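Long-range contacts in LPG0439 HIT-related domain-containing protein (Legionella pneumophila subsp. pneumophila, PDB 5L0L), which is of unknown function but belongs to the HIT-related family, suggesting nucleotide binding or turnover by this part of a probable membrane protein: residues Y35-I40 with R77-V82; R50-Y55 with M126-M131. All blocks are in the same frame, centred on the assembly; numbering follows the deposited sequence.

Overall arrangement
Both contacts belong to one antiparallel sheet and the helix packed on it, with centres about 8 Å apart. Strands 35-41 and 51-58 are neighbours: Ser38 N lies 2.8 Å from Arg54 O and Ile40 O lies 2.8 Å from Ile52 N, both probable hydrogen bonds. Contact 1 sets the first of these strands against helix 73-92; contact 2 pairs the second with strand 128-134. Val82 of contact 1 touches Ile53 of contact 2, and the Tyr37 and Tyr55 rings meet, so one apolar layer runs through both. On the other face of the sheet, His128 and His130 of contact 2 hold a sulfate, probably from the crystallisation liquor, which may mark a phosphate site.

Contact 1 of 2, residues Y35-I40 with R77-V82; sequences YHYSVI and RGLNDV
Tyr37 of strand 35-41 lays its ring against the helix backbone between Gly78 and Leu79. Its CB starts alongside Val82, whose CG2 then approaches CD1 at 3.9 Å, obliquely to the ring. With CG anti to the carbonyl carbon (chi1 -59°), the ring reaches along the helix from Val82 toward its earlier residues. The other ortho carbon, CD2, meets Leu79 CD1 at 3.8 Å, and the two side chains cross at nearly a right angle. Beyond it the partners become backbone: CE1 faces the carbonyl carbon of Gly78, while CE2 lies 3.4 Å from Leu79 N. Gly78 O stands 4.0 Å above one ring face, offset toward the rim. At the tip, OH comes within 3.3 Å of Gly78 CA; with no side chain on this residue, the phenol can settle directly on the helix backbone. OH is also near Leu79 N, but the angle is too poor for a hydrogen bond. Its hydrogen-bond partner is Glu75 O, three residues before Gly78 on the same helix, so the buried hydroxyl is satisfied.

Farther along the strand, Val39 CG2 touches Val82 CG1 at 3.9 Å, the two valines reaching past one another from strand and helix. Val82 therefore divides its methyls between two residues on the same face of the strand, CG1 to Val39 and CG2 to Tyr37. It also reaches Ile29 and Ile53 on the flanking strands, while the Tyr55 ring adjoins that of Tyr37. Asn80, turned away from the strand, faces the second subunit, leaving this helix between the sheet and the dimer partner. The axes of segments 35-40 and 77-82 come within 9.1 Å, at 44° to each other, in the alpha+beta fold of this HIT-related domain, helix 73-92 lying on an antiparallel sheet.

Contact 2 of 2, residues R50-Y55 with M126-M131; sequences RIIIRY and MLHLHM. With SO4 (sulfate ion), chain C.
Arg54 spreads its guanidinium beside selenomethionine Met126, whose SE sits over the centre of one face, 3.6 Å from CZ. The bend at chi2 (-91°) brings NE back to Tyr55 O, which lies in the guanidinium plane although NE stands above the carbonyl plane. NH2 is hydrogen-bonded to Ser16 O. Tyr55 O gains a second donor from a water that also accepts from Leu127 N.

Between the strands, Ile51 with Met131 and Ile53 with Leu129 are hydrogen-bonded pairs, each using N and O of both residues; Leu129 N to Ile53 O measures 2.8 Å. Tyr55 N extends the pairing to Leu127 O at 2.9 Å, an almost straight bond (176°). Ile51 O also accepts a hydrogen bond from a second water, which accepts from Arg50 NE and is hydrogen-bonded to His130 ND1 in the plane of that ring. Arg50 NH1 forms a salt bridge with Asp45 and a hydrogen bond to Leu158 O.

His128 and His130 point to the same face as Ile52 and Arg54. His128 ND1 donates to Met126 O at 2.8 Å; the bond, with Met126 O in the plane of the ring, fixes its rotation, although ND1 stands above the carbonyl plane. That leaves His128 NE2 to donate to sulfate O1 at 2.9 Å, while His130 NE2 donates to O3 at 2.9 Å; each has a weaker bond to the other's oxygen. The backbone nitrogens of Gly103 and Asn105 bind the same anion. On the opposite face Ile51, Ile53, Leu129 and Met131 pack beneath helix 73-92.

A sulfate on two alternate strand histidines, with ND1 of the first tied to a carbonyl two residues earlier, resembles the phosphate site of the HIT histidine motif; Met126 occupies the position corresponding to that motif's first histidine.

Contact 1 of 2, residues Y35-I40 with R77-V82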
loop_
_atom_site.group_PDB
_atom_site.type_symbol
_atom_site.label_atom_id
_atom_site.label_comp_id
_atom_site.label_asym_id
_atom_site.label_seq_id
_atom_site.Cartn_x
_atom_site.Cartn_y
_atom_site.Cartn_z
ATOM N N TYR A 35 7.411 -16.814 8.221
ATOM C CA TYR A 35 6.332 -16.398 7.307
ATOM C C TYR A 35 6.860 -16.375 5.879
ATOM O O TYR A 35 7.879 -15.725 5.610
ATOM C CB TYR A 35 5.770 -15.048 7.723
ATOM C CG TYR A 35 5.213 -15.060 9.133
ATOM C CD1 TYR A 35 3.935 -15.559 9.406
ATOM C CD2 TYR A 35 5.987 -14.610 10.207
ATOM C CE1 TYR A 35 3.432 -15.588 10.713
ATOM C CE2 TYR A 35 5.491 -14.630 11.517
ATOM C CZ TYR A 35 4.222 -15.124 11.763
ATOM O OH TYR A 35 3.756 -15.144 13.064
ATOM N N HIS A 36 6.195 -17.110 4.994
ATOM C CA HIS A 36 6.671 -17.300 3.610
ATOM C C HIS A 36 5.800 -16.490 2.642
ATOM O O HIS A 36 4.563 -16.577 2.705
ATOM C CB HIS A 36 6.568 -18.766 3.207
ATOM C CG HIS A 36 7.252 -19.701 4.150
ATOM N ND1 HIS A 36 8.620 -19.713 4.317
ATOM C CD2 HIS A 36 6.756 -20.641 4.994
ATOM C CE1 HIS A 36 8.938 -20.622 5.232
ATOM N NE2 HIS A 36 7.827 -21.198 5.655
ATOM N N TYR A 37 6.444 -15.767 1.735
ATOM C CA TYR A 37 5.773 -14.886 0.753
ATOM C C TYR A 37 6.308 -15.133 -0.655
ATOM O O TYR A 37 7.497 -15.423 -0.811
ATOM C CB TYR A 37 6.001 -13.410 1.125
ATOM C CG TYR A 37 5.482 -13.059 2.499
ATOM C CD1 TYR A 37 6.265 -13.273 3.624
ATOM C CD2 TYR A 37 4.196 -12.559 2.675
ATOM C CE1 TYR A 37 5.805 -12.976 4.899
ATOM C CE2 TYR A 37 3.716 -12.267 3.952
ATOM C CZ TYR A 37 4.519 -12.504 5.060
ATOM O OH TYR A 37 4.043 -12.227 6.317
ATOM N N SER A 38 5.443 -15.069 -1.668
ATOM C CA SER A 38 5.843 -15.125 -3.066
ATOM C C SER A 38 5.808 -13.741 -3.695
ATOM O O SER A 38 4.988 -12.909 -3.318
ATOM C CB SER A 38 4.947 -16.054 -3.885
ATOM O OG SER A 38 3.636 -15.588 -3.950
ATOM N N VAL A 39 6.746 -13.488 -4.585
ATOM C CA VAL A 39 6.798 -12.301 -5.399
ATOM C C VAL A 39 6.751 -12.758 -6.851
ATOM O O VAL A 39 7.650 -13.480 -7.306
ATOM C CB VAL A 39 8.073 -11.487 -5.129
ATOM C CG1 VAL A 39 8.129 -10.288 -6.054
ATOM C CG2 VAL A 39 8.159 -11.101 -3.630
ATOM N N ILE A 40 5.712 -12.358 -7.595
ATOM C CA ILE A 40 5.563 -12.752 -8.998
ATOM C C ILE A 40 5.209 -11.533 -9.844
ATOM O O ILE A 40 4.613 -10.572 -9.340
ATOM C CB ILE A 40 4.494 -13.886 -9.196
ATOM C CG1 ILE A 40 3.068 -13.346 -9.074
ATOM C CG2 ILE A 40 4.702 -15.026 -8.189
ATOM C CD1 ILE A 40 1.999 -14.376 -9.374
ATOM N N ARG A 77 2.605 -7.611 8.917
ATOM C CA ARG A 77 3.889 -6.971 9.041
ATOM C C ARG A 77 4.917 -7.571 8.070
ATOM O O ARG A 77 5.711 -6.846 7.474
ATOM C CB ARG A 77 4.411 -7.073 10.472
ATOM C CG ARG A 77 5.530 -6.094 10.701
ATOM C CD ARG A 77 6.249 -6.360 11.988
ATOM N NE ARG A 77 7.205 -5.282 12.205
ATOM C CZ ARG A 77 8.095 -5.279 13.177
ATOM N NH1 ARG A 77 8.912 -4.231 13.306
ATOM N NH2 ARG A 77 8.156 -6.298 14.012
ATOM N N GLY A 78 4.903 -8.892 7.952
ATOM C CA GLY A 78 5.815 -9.594 7.045
ATOM C C GLY A 78 5.550 -9.216 5.583
ATOM O O GLY A 78 6.488 -9.005 4.842
ATOM N N LEU A 79 4.280 -9.138 5.194
ATOM C CA LEU A 79 3.909 -8.677 3.830
ATOM C C LEU A 79 4.516 -7.311 3.580
ATOM O O LEU A 79 5.130 -7.058 2.543
ATOM C CB LEU A 79 2.390 -8.620 3.663
ATOM C CG LEU A 79 1.918 -8.379 2.224
ATOM C CD1 LEU A 79 2.059 -9.643 1.411
ATOM C CD2 LEU A 79 0.490 -7.908 2.139
ATOM N N ASN A 80 4.321 -6.414 4.530
ATOM C CA ASN A 80 4.812 -5.051 4.404
ATOM C C ASN A 80 6.332 -4.947 4.409
ATOM O O ASN A 80 6.879 -4.061 3.778
ATOM C CB ASN A 80 4.184 -4.170 5.490
ATOM C CG ASN A 80 2.710 -3.903 5.230
ATOM O OD1 ASN A 80 2.102 -4.485 4.335
ATOM N ND2 ASN A 80 2.138 -2.981 5.962
ATOM N N ASP A 81 7.011 -5.841 5.134
ATOM C CA ASP A 81 8.484 -5.897 5.068
ATOM C C ASP A 81 8.954 -6.334 3.671
ATOM O O ASP A 81 9.905 -5.768 3.119
ATOM C CB ASP A 81 9.049 -6.877 6.110
ATOM C CG ASP A 81 9.025 -6.335 7.532
ATOM O OD1 ASP A 81 8.798 -5.122 7.776
ATOM O OD2 ASP A 81 9.275 -7.169 8.464
ATOM N N VAL A 82 8.329 -7.377 3.129
ATOM C CA VAL A 82 8.667 -7.840 1.779
ATOM C C VAL A 82 8.389 -6.718 0.755
ATOM O O VAL A 82 9.197 -6.477 -0.179
ATOM C CB VAL A 82 7.918 -9.125 1.412
ATOM C CG1 VAL A 82 8.204 -9.519 -0.038
ATOM C CG2 VAL A 82 8.337 -10.265 2.335
#

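Contact 2 of 2, residues R50-Y55 with M126-M131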
loop_
_atom_site.group_PDB
_atom_site.type_symbol
_atom_site.label_atom_id
_atom_site.label_comp_id
_atom_site.label_asym_id
_atom_site.label_seq_id
_atom_site.Cartn_x
_atom_site.Cartn_y
_atom_site.Cartn_z
ATOM N N ARG A 50 3.894 -4.497 -13.079
ATOM C CA ARG A 50 3.198 -4.880 -11.850
ATOM C C ARG A 50 3.704 -6.202 -11.289
ATOM O O ARG A 50 3.839 -7.191 -12.055
ATOM C CB ARG A 50 1.706 -5.041 -12.104
ATOM C CG ARG A 50 0.888 -3.792 -12.071
ATOM C CD ARG A 50 -0.551 -4.109 -12.496
ATOM N NE ARG A 50 -1.291 -4.788 -11.446
ATOM C CZ ARG A 50 -2.630 -4.902 -11.410
ATOM N NH1 ARG A 50 -3.390 -4.478 -12.418
ATOM N NH2 ARG A 50 -3.203 -5.475 -10.354
ATOM N N ILE A 51 3.925 -6.236 -9.973
ATOM C CA ILE A 51 4.123 -7.482 -9.239
ATOM C C ILE A 51 2.996 -7.699 -8.233
ATOM O O ILE A 51 2.277 -6.765 -7.867
ATOM C CB ILE A 51 5.474 -7.538 -8.505
ATOM C CG1 ILE A 51 5.579 -6.416 -7.480
ATOM C CG2 ILE A 51 6.618 -7.558 -9.520
ATOM C CD1 ILE A 51 6.756 -6.537 -6.541
ATOM N N ILE A 52 2.831 -8.950 -7.834
ATOM C CA ILE A 52 1.961 -9.325 -6.706
ATOM C C ILE A 52 2.870 -9.932 -5.640
ATOM O O ILE A 52 3.700 -10.800 -5.934
ATOM C CB ILE A 52 0.920 -10.358 -7.120
ATOM C CG1 ILE A 52 0.073 -9.842 -8.295
ATOM C CG2 ILE A 52 0.017 -10.740 -5.932
ATOM C CD1 ILE A 52 -0.733 -10.928 -8.991
ATOM N N ILE A 53 2.727 -9.454 -4.415
ATOM C CA ILE A 53 3.419 -9.988 -3.269
ATOM C C ILE A 53 2.330 -10.652 -2.456
ATOM O O ILE A 53 1.341 -9.983 -2.091
ATOM C CB ILE A 53 4.081 -8.876 -2.442
ATOM C CG1 ILE A 53 5.057 -8.094 -3.324
ATOM C CG2 ILE A 53 4.757 -9.481 -1.193
ATOM C CD1 ILE A 53 5.764 -6.955 -2.612
ATOM N N ARG A 54 2.490 -11.961 -2.223
ATOM C CA ARG A 54 1.445 -12.776 -1.642
ATOM C C ARG A 54 1.952 -13.629 -0.481
ATOM O O ARG A 54 3.031 -14.220 -0.546
ATOM C CB ARG A 54 0.796 -13.644 -2.731
ATOM C CG ARG A 54 -0.188 -14.701 -2.233
ATOM C CD ARG A 54 0.518 -16.000 -1.983
ATOM N NE ARG A 54 -0.394 -17.108 -1.644
ATOM C CZ ARG A 54 -0.913 -17.986 -2.516
ATOM N NH1 ARG A 54 -0.658 -17.933 -3.826
ATOM N NH2 ARG A 54 -1.698 -18.938 -2.054
ATOM N N TYR A 55 1.155 -13.679 0.578
ATOM C CA TYR A 55 1.486 -14.502 1.737
ATOM C C TYR A 55 1.070 -15.928 1.418
ATOM O O TYR A 55 -0.108 -16.179 1.155
ATOM C CB TYR A 55 0.695 -13.989 2.942
ATOM C CG TYR A 55 0.801 -14.830 4.188
ATOM C CD1 TYR A 55 2.032 -15.259 4.663
ATOM C CD2 TYR A 55 -0.346 -15.141 4.929
ATOM C CE1 TYR A 55 2.116 -16.035 5.835
ATOM C CE2 TYR A 55 -0.264 -15.895 6.102
ATOM C CZ TYR A 55 0.970 -16.354 6.529
ATOM O OH TYR A 55 1.058 -17.099 7.720
HETATM N N MSE A 126 -6.729 -13.874 -0.207
HETATM C CA MSE A 126 -5.358 -14.120 0.230
HETATM C C MSE A 126 -4.788 -12.825 0.718
HETATM O O MSE A 126 -5.188 -11.741 0.241
HETATM C CB MSE A 126 -4.511 -14.571 -0.954
HETATM C CG MSE A 126 -4.994 -15.852 -1.581
HETATM SE SE MSE A 126 -3.903 -16.096 -3.231
HETATM C CE MSE A 126 -5.272 -15.461 -4.449
ATOM N N LEU A 127 -3.861 -12.872 1.659
ATOM C CA LEU A 127 -3.156 -11.648 2.077
ATOM C C LEU A 127 -2.136 -11.315 0.977
ATOM O O LEU A 127 -1.236 -12.083 0.712
ATOM C CB LEU A 127 -2.452 -11.838 3.404
ATOM C CG LEU A 127 -1.609 -10.675 3.938
ATOM C CD1 LEU A 127 -2.455 -9.451 4.195
ATOM C CD2 LEU A 127 -0.853 -11.124 5.181
ATOM N N HIS A 128 -2.340 -10.196 0.299
ATOM C CA HIS A 128 -1.493 -9.874 -0.863
ATOM C C HIS A 128 -1.595 -8.419 -1.194
ATOM O O HIS A 128 -2.588 -7.775 -0.852
ATOM C CB HIS A 128 -1.847 -10.745 -2.092
ATOM C CG HIS A 128 -3.131 -10.370 -2.774
ATOM N ND1 HIS A 128 -4.372 -10.531 -2.187
ATOM C CD2 HIS A 128 -3.362 -9.789 -3.977
ATOM C CE1 HIS A 128 -5.313 -10.121 -3.022
ATOM N NE2 HIS A 128 -4.722 -9.658 -4.117
ATOM N N LEU A 129 -0.580 -7.894 -1.880
ATOM C CA LEU A 129 -0.638 -6.540 -2.363
ATOM C C LEU A 129 0.020 -6.434 -3.730
ATOM O O LEU A 129 0.717 -7.347 -4.170
ATOM C CB LEU A 129 -0.048 -5.539 -1.380
ATOM C CG LEU A 129 1.419 -5.568 -0.971
ATOM C CD1 LEU A 129 2.335 -4.996 -2.040
ATOM C CD2 LEU A 129 1.600 -4.788 0.325
ATOM N N HIS A 130 -0.255 -5.313 -4.375
ATOM C CA HIS A 130 0.192 -5.018 -5.745
ATOM C C HIS A 130 1.218 -3.913 -5.656
ATOM O O HIS A 130 1.066 -2.993 -4.870
ATOM C CB HIS A 130 -0.977 -4.499 -6.582
ATOM C CG HIS A 130 -2.123 -5.440 -6.634
ATOM N ND1 HIS A 130 -2.154 -6.501 -7.503
ATOM C CD2 HIS A 130 -3.237 -5.532 -5.867
ATOM C CE1 HIS A 130 -3.253 -7.210 -7.274
ATOM N NE2 HIS A 130 -3.948 -6.612 -6.319
HETATM N N MSE A 131 2.235 -3.981 -6.502
HETATM C CA MSE A 131 3.263 -2.931 -6.568
HETATM C C MSE A 131 3.626 -2.726 -8.040
HETATM O O MSE A 131 3.560 -3.679 -8.852
HETATM C CB MSE A 131 4.476 -3.335 -5.724
HETATM C CG MSE A 131 5.545 -2.277 -5.741
HETATM SE SE MSE A 131 7.081 -2.727 -4.569
HETATM C CE MSE A 131 6.137 -2.746 -2.859
HETATM S S SO4 C . -7.243 -7.485 -5.840
HETATM O O1 SO4 C . -6.500 -8.736 -6.167
HETATM O O2 SO4 C . -8.567 -7.990 -5.498
HETATM O O3 SO4 C . -6.404 -6.958 -4.770
HETATM O O4 SO4 C . -7.139 -6.881 -7.176
HETATM O O HOH W 1 -0.144 -6.482 -9.436
HETATM O O HOH W 2 -2.862 -15.542 2.168
#